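Local coordinates for NYN domain-containing protein (Vibrio parahaemolyticus, PDB 2QIP) that is of unknown function but belongs to the NYN family of PIN-like proteins and may act as an RNA nuclease, at residues 61-64 with 65-68; 146-149 with 150-154. One frame throughout, in Å; residues are numbered along the deposited sequence.

Both contacts are short-range turns of helix inside one NYN domain, a parallel six-stranded sheet with helical crossovers, and neither closes a long loop. Following the chain from the N terminus, interaction 1 comes first, in the opening turns of helix 61-73, which links strand 46-55 to strand 76-79, outermost within this chain. Interaction 2 follows much later, in helix 147-152, which links strand 135-140 to strand 155-158, the chain's other outermost strand. The two are in series, neither nested nor crossed, on opposite sides of the chain's centre, with centres about 32 Å apart. Residues 61-68 lie largely at the surface, whereas residues 146-154 also meet the second subunit.

Interaction 1: 61-64 with 65-68; sequences PKQR and QFHH
Pro61 to Arg64 accept, in order, the backbone N-H groups of Gln65 to His68, the i to i+4 ladder of an alpha-helix. This is the first part of helix 61-73, the crossover helix of a beta-alpha-beta unit between strands 46-55 and 76-79 of the NYN domain. Four bonds make the ladder: Gln65 N to Pro61 O at 2.9 Å, Phe66 N to Lys62 O at 3.1 Å, His67 N to Gln63 O and His68 N to Arg64 O. The third is the straightest, with 163° at the hydrogen. Just before the helix, the carboxylate of Asp60 takes a hydrogen bond from Gln63 N and a weak one from Lys62 N.

Gln63 and His67, one turn apart, are joined twice more: by the Gln63 carbonyl against the imidazole and by a water between their side chains. The imidazole of His67 sits with one face over Gln63 O, which lies 3.4 Å from the ring plane and over its centre, so that one carbonyl oxygen serves both the His67 N-H and the ring face. With CG anti to its own carbonyl carbon (chi1 -59°), His67 swings the imidazole back toward the preceding turn. Gln63, whose chain folds at chi2, brings its amide oxygen round to the same flank; OE1 and His67 NE2 remain 4.2 Å apart, and the water spans them.

Phe66 follows another course: its CG stands anti to the backbone N (chi1 170°), and the ring presents its edge to that water, which lies in the ring plane. The water donates to Gln63 OE1 at 2.7 Å and makes a second hydrogen bond, 2.8 Å long, with His67 NE2, in the plane of the imidazole.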
loop_
_atom_site.group_PDB
_atom_site.type_symbol
_atom_site.label_atom_id
_atom_site.label_comp_id
_atom_site.label_asym_id
_atom_site.label_seq_id
_atom_site.Cartn_x
_atom_site.Cartn_y
_atom_site.Cartn_z
ATOM N N PRO A 61 -11.257 18.102 -19.852
ATOM C CA PRO A 61 -12.485 18.664 -19.273
ATOM C C PRO A 61 -13.531 17.612 -18.842
ATOM O O PRO A 61 -14.221 17.827 -17.838
ATOM C CB PRO A 61 -13.039 19.551 -20.401
ATOM C CG PRO A 61 -12.377 19.049 -21.643
ATOM C CD PRO A 61 -11.020 18.602 -21.224
ATOM N N LYS A 62 -13.607 16.489 -19.556
ATOM C CA LYS A 62 -14.581 15.432 -19.229
ATOM C C LYS A 62 -14.214 14.744 -17.923
ATOM O O LYS A 62 -15.080 14.403 -17.128
ATOM C CB LYS A 62 -14.702 14.382 -20.336
ATOM C CG LYS A 62 -15.161 14.921 -21.687
ATOM C CD LYS A 62 -15.830 13.821 -22.501
ATOM C CE LYS A 62 -15.362 13.832 -23.954
ATOM N NZ LYS A 62 -14.070 13.082 -24.123
ATOM N N GLN A 63 -12.920 14.527 -17.709
ATOM C CA GLN A 63 -12.439 13.963 -16.442
ATOM C C GLN A 63 -12.639 14.945 -15.290
ATOM O O GLN A 63 -13.062 14.567 -14.203
ATOM C CB GLN A 63 -10.961 13.581 -16.544
ATOM C CG GLN A 63 -10.726 12.327 -17.334
ATOM C CD GLN A 63 -11.405 11.141 -16.692
ATOM O OE1 GLN A 63 -11.055 10.740 -15.579
ATOM N NE2 GLN A 63 -12.396 10.591 -17.372
ATOM N N ARG A 64 -12.318 16.215 -15.509
ATOM C CA ARG A 64 -12.553 17.218 -14.489
ATOM C C ARG A 64 -14.036 17.307 -14.117
ATOM O O ARG A 64 -14.367 17.476 -12.949
ATOM C CB ARG A 64 -12.012 18.578 -14.939
ATOM C CG ARG A 64 -10.516 18.528 -15.169
ATOM C CD ARG A 64 -9.924 19.914 -15.384
ATOM N NE ARG A 64 -9.429 20.316 -14.073
ATOM C CZ ARG A 64 -10.000 21.200 -13.266
ATOM N NH1 ARG A 64 -9.452 21.425 -12.082
ATOM N NH2 ARG A 64 -11.081 21.877 -13.641
ATOM N N GLN A 65 -14.919 17.206 -15.109
ATOM C CA GLN A 65 -16.358 17.197 -14.838
ATOM C C GLN A 65 -16.790 15.980 -14.000
ATOM O O GLN A 65 -17.589 16.117 -13.066
ATOM C CB GLN A 65 -17.165 17.296 -16.140
ATOM C CG GLN A 65 -18.691 17.207 -15.959
ATOM C CD GLN A 65 -19.278 18.319 -15.088
ATOM O OE1 GLN A 65 -18.604 19.296 -14.746
ATOM N NE2 GLN A 65 -20.554 18.173 -14.735
ATOM N N PHE A 66 -16.251 14.812 -14.337
ATOM C CA PHE A 66 -16.470 13.593 -13.542
ATOM C C PHE A 66 -16.033 13.827 -12.086
ATOM O O PHE A 66 -16.777 13.530 -11.150
ATOM C CB PHE A 66 -15.735 12.415 -14.182
ATOM C CG PHE A 66 -15.687 11.180 -13.321
ATOM C CD1 PHE A 66 -16.852 10.525 -12.909
ATOM C CD2 PHE A 66 -14.463 10.656 -12.950
ATOM C CE1 PHE A 66 -16.773 9.377 -12.129
ATOM C CE2 PHE A 66 -14.386 9.513 -12.174
ATOM C CZ PHE A 66 -15.544 8.877 -11.774
ATOM N N HIS A 67 -14.858 14.414 -11.879
ATOM C CA HIS A 67 -14.460 14.695 -10.501
ATOM C C HIS A 67 -15.405 15.660 -9.813
ATOM O O HIS A 67 -15.721 15.508 -8.638
ATOM C CB HIS A 67 -13.028 15.217 -10.424
ATOM C CG HIS A 67 -12.022 14.270 -10.996
ATOM N ND1 HIS A 67 -10.794 14.682 -11.467
ATOM C CD2 HIS A 67 -12.078 12.935 -11.210
ATOM C CE1 HIS A 67 -10.131 13.639 -11.935
ATOM N NE2 HIS A 67 -10.883 12.566 -11.780
ATOM N N HIS A 68 -15.873 16.657 -10.555
ATOM C CA HIS A 68 -16.827 17.595 -10.006
ATOM C C HIS A 68 -18.113 16.870 -9.588
ATOM O O HIS A 68 -18.660 17.149 -8.521
ATOM C CB HIS A 68 -17.126 18.665 -11.064
ATOM C CG HIS A 68 -18.120 19.696 -10.630
ATOM N ND1 HIS A 68 -17.857 20.619 -9.643
ATOM C CD2 HIS A 68 -19.383 19.944 -11.050
ATOM C CE1 HIS A 68 -18.912 21.400 -9.479
ATOM N NE2 HIS A 68 -19.854 21.008 -10.317
HETATM O O HOH W 1 -10.617 10.055 -13.004
#

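Interaction 2: 146-149 with 150-154; sequences SQTL and IDCAD
Gln147 and Asp151 meet one turn apart on helix 147-152, the short crossover of a beta-alpha-beta unit in the NYN domain. Its backbone bonds run i to i+4, from Ile150 N to Ser146 O (3.1 Å) through to Ala153 N to Leu149 O. Ser146 is the N-cap: its OG accepts weak bonds from Thr148 N and Leu149 N.

Among side chains, Gln147 NE2 donates to Asp151 OD1 at 2.9 Å, reaching it from above the carboxylate plane, with the two flat groups turned 55° apart. The bend at chi2 (63°) folds the amide toward Asp151. Three polar ends here also bond to the second subunit, Ser146 OG to Gln84 O, Thr148 OG1 to Gln84 N and Gln147 OE1 to Arg86 NH2, so one amide joins a helical turn to the dimer interface.

Van der Waals packing divides by flank. Leu149 packs against Val125 of helix 122-132 and Val138 of strand 135-140, on the inner side. The methyls of Ile150 lie against the polar amide of Gln147, CG2 3.7 Å from Gln147 NE2 and CD1 3.9 Å from Gln147 OE1.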
loop_
_atom_site.group_PDB
_atom_site.type_symbol
_atom_site.label_atom_id
_atom_site.label_comp_id
_atom_site.label_asym_id
_atom_site.label_seq_id
_atom_site.Cartn_x
_atom_site.Cartn_y
_atom_site.Cartn_z
ATOM N N SER A 146 -10.782 -10.463 -6.153
ATOM C CA SER A 146 -10.074 -11.561 -5.516
ATOM C C SER A 146 -10.939 -12.306 -4.527
ATOM O O SER A 146 -11.524 -11.669 -3.648
ATOM C CB SER A 146 -8.902 -10.973 -4.757
ATOM O OG SER A 146 -8.278 -11.950 -3.960
ATOM N N GLN A 147 -10.963 -13.640 -4.596
ATOM C CA GLN A 147 -11.733 -14.426 -3.627
ATOM C C GLN A 147 -11.181 -14.256 -2.206
ATOM O O GLN A 147 -11.930 -14.321 -1.216
ATOM C CB GLN A 147 -11.805 -15.927 -4.003
ATOM C CG GLN A 147 -12.817 -16.692 -3.172
ATOM C CD GLN A 147 -14.246 -16.190 -3.374
ATOM O OE1 GLN A 147 -14.669 -15.927 -4.504
ATOM N NE2 GLN A 147 -14.989 -16.051 -2.281
ATOM N N THR A 148 -9.871 -14.023 -2.106
ATOM C CA THR A 148 -9.247 -13.843 -0.794
ATOM C C THR A 148 -9.784 -12.579 -0.139
ATOM O O THR A 148 -10.064 -12.575 1.053
ATOM C CB THR A 148 -7.723 -13.764 -0.960
ATOM O OG1 THR A 148 -7.272 -14.947 -1.657
ATOM C CG2 THR A 148 -7.008 -13.637 0.364
ATOM N N LEU A 149 -9.937 -11.517 -0.932
ATOM C CA LEU A 149 -10.503 -10.271 -0.420
ATOM C C LEU A 149 -11.961 -10.447 0.002
ATOM O O LEU A 149 -12.358 -9.982 1.079
ATOM C CB LEU A 149 -10.386 -9.173 -1.488
ATOM C CG LEU A 149 -10.924 -7.779 -1.123
ATOM C CD1 LEU A 149 -10.167 -7.221 0.049
ATOM C CD2 LEU A 149 -10.806 -6.824 -2.299
ATOM N N ILE A 150 -12.747 -11.147 -0.821
ATOM C CA ILE A 150 -14.155 -11.422 -0.493
ATOM C C ILE A 150 -14.250 -12.183 0.827
ATOM O O ILE A 150 -15.050 -11.834 1.696
ATOM C CB ILE A 150 -14.841 -12.224 -1.639
ATOM C CG1 ILE A 150 -14.978 -11.340 -2.885
ATOM C CG2 ILE A 150 -16.223 -12.735 -1.206
ATOM C CD1 ILE A 150 -15.431 -12.089 -4.127
ATOM N N ASP A 151 -13.389 -13.182 1.004
ATOM C CA ASP A 151 -13.449 -14.030 2.200
ATOM C C ASP A 151 -12.948 -13.301 3.448
ATOM O O ASP A 151 -13.402 -13.587 4.552
ATOM C CB ASP A 151 -12.624 -15.295 1.966
ATOM C CG ASP A 151 -13.284 -16.246 0.954
ATOM O OD1 ASP A 151 -14.470 -16.045 0.608
ATOM O OD2 ASP A 151 -12.610 -17.186 0.504
ATOM N N CYS A 152 -12.000 -12.370 3.274
ATOM C CA CYS A 152 -11.469 -11.594 4.407
ATOM C C CYS A 152 -12.523 -10.603 4.926
ATOM O O CYS A 152 -12.605 -10.365 6.129
ATOM C CB CYS A 152 -10.207 -10.807 3.995
ATOM S SG CYS A 152 -8.741 -11.807 3.854
ATOM N N ALA A 153 -13.259 -9.968 4.010
ATOM C CA ALA A 153 -14.230 -8.944 4.372
ATOM C C ALA A 153 -15.311 -9.512 5.278
ATOM O O ALA A 153 -15.671 -10.691 5.163
ATOM C CB ALA A 153 -14.876 -8.390 3.101
ATOM N N ASP A 154 -15.833 -8.683 6.175
ATOM C CA ASP A 154 -17.014 -9.067 6.926
ATOM C C ASP A 154 -18.246 -9.233 6.044
ATOM O O ASP A 154 -19.061 -10.122 6.279
ATOM C CB ASP A 154 -17.254 -8.089 8.071
ATOM C CG ASP A 154 -16.103 -8.095 9.039
ATOM O OD1 ASP A 154 -16.008 -9.054 9.838
ATOM O OD2 ASP A 154 -15.260 -7.190 8.958
#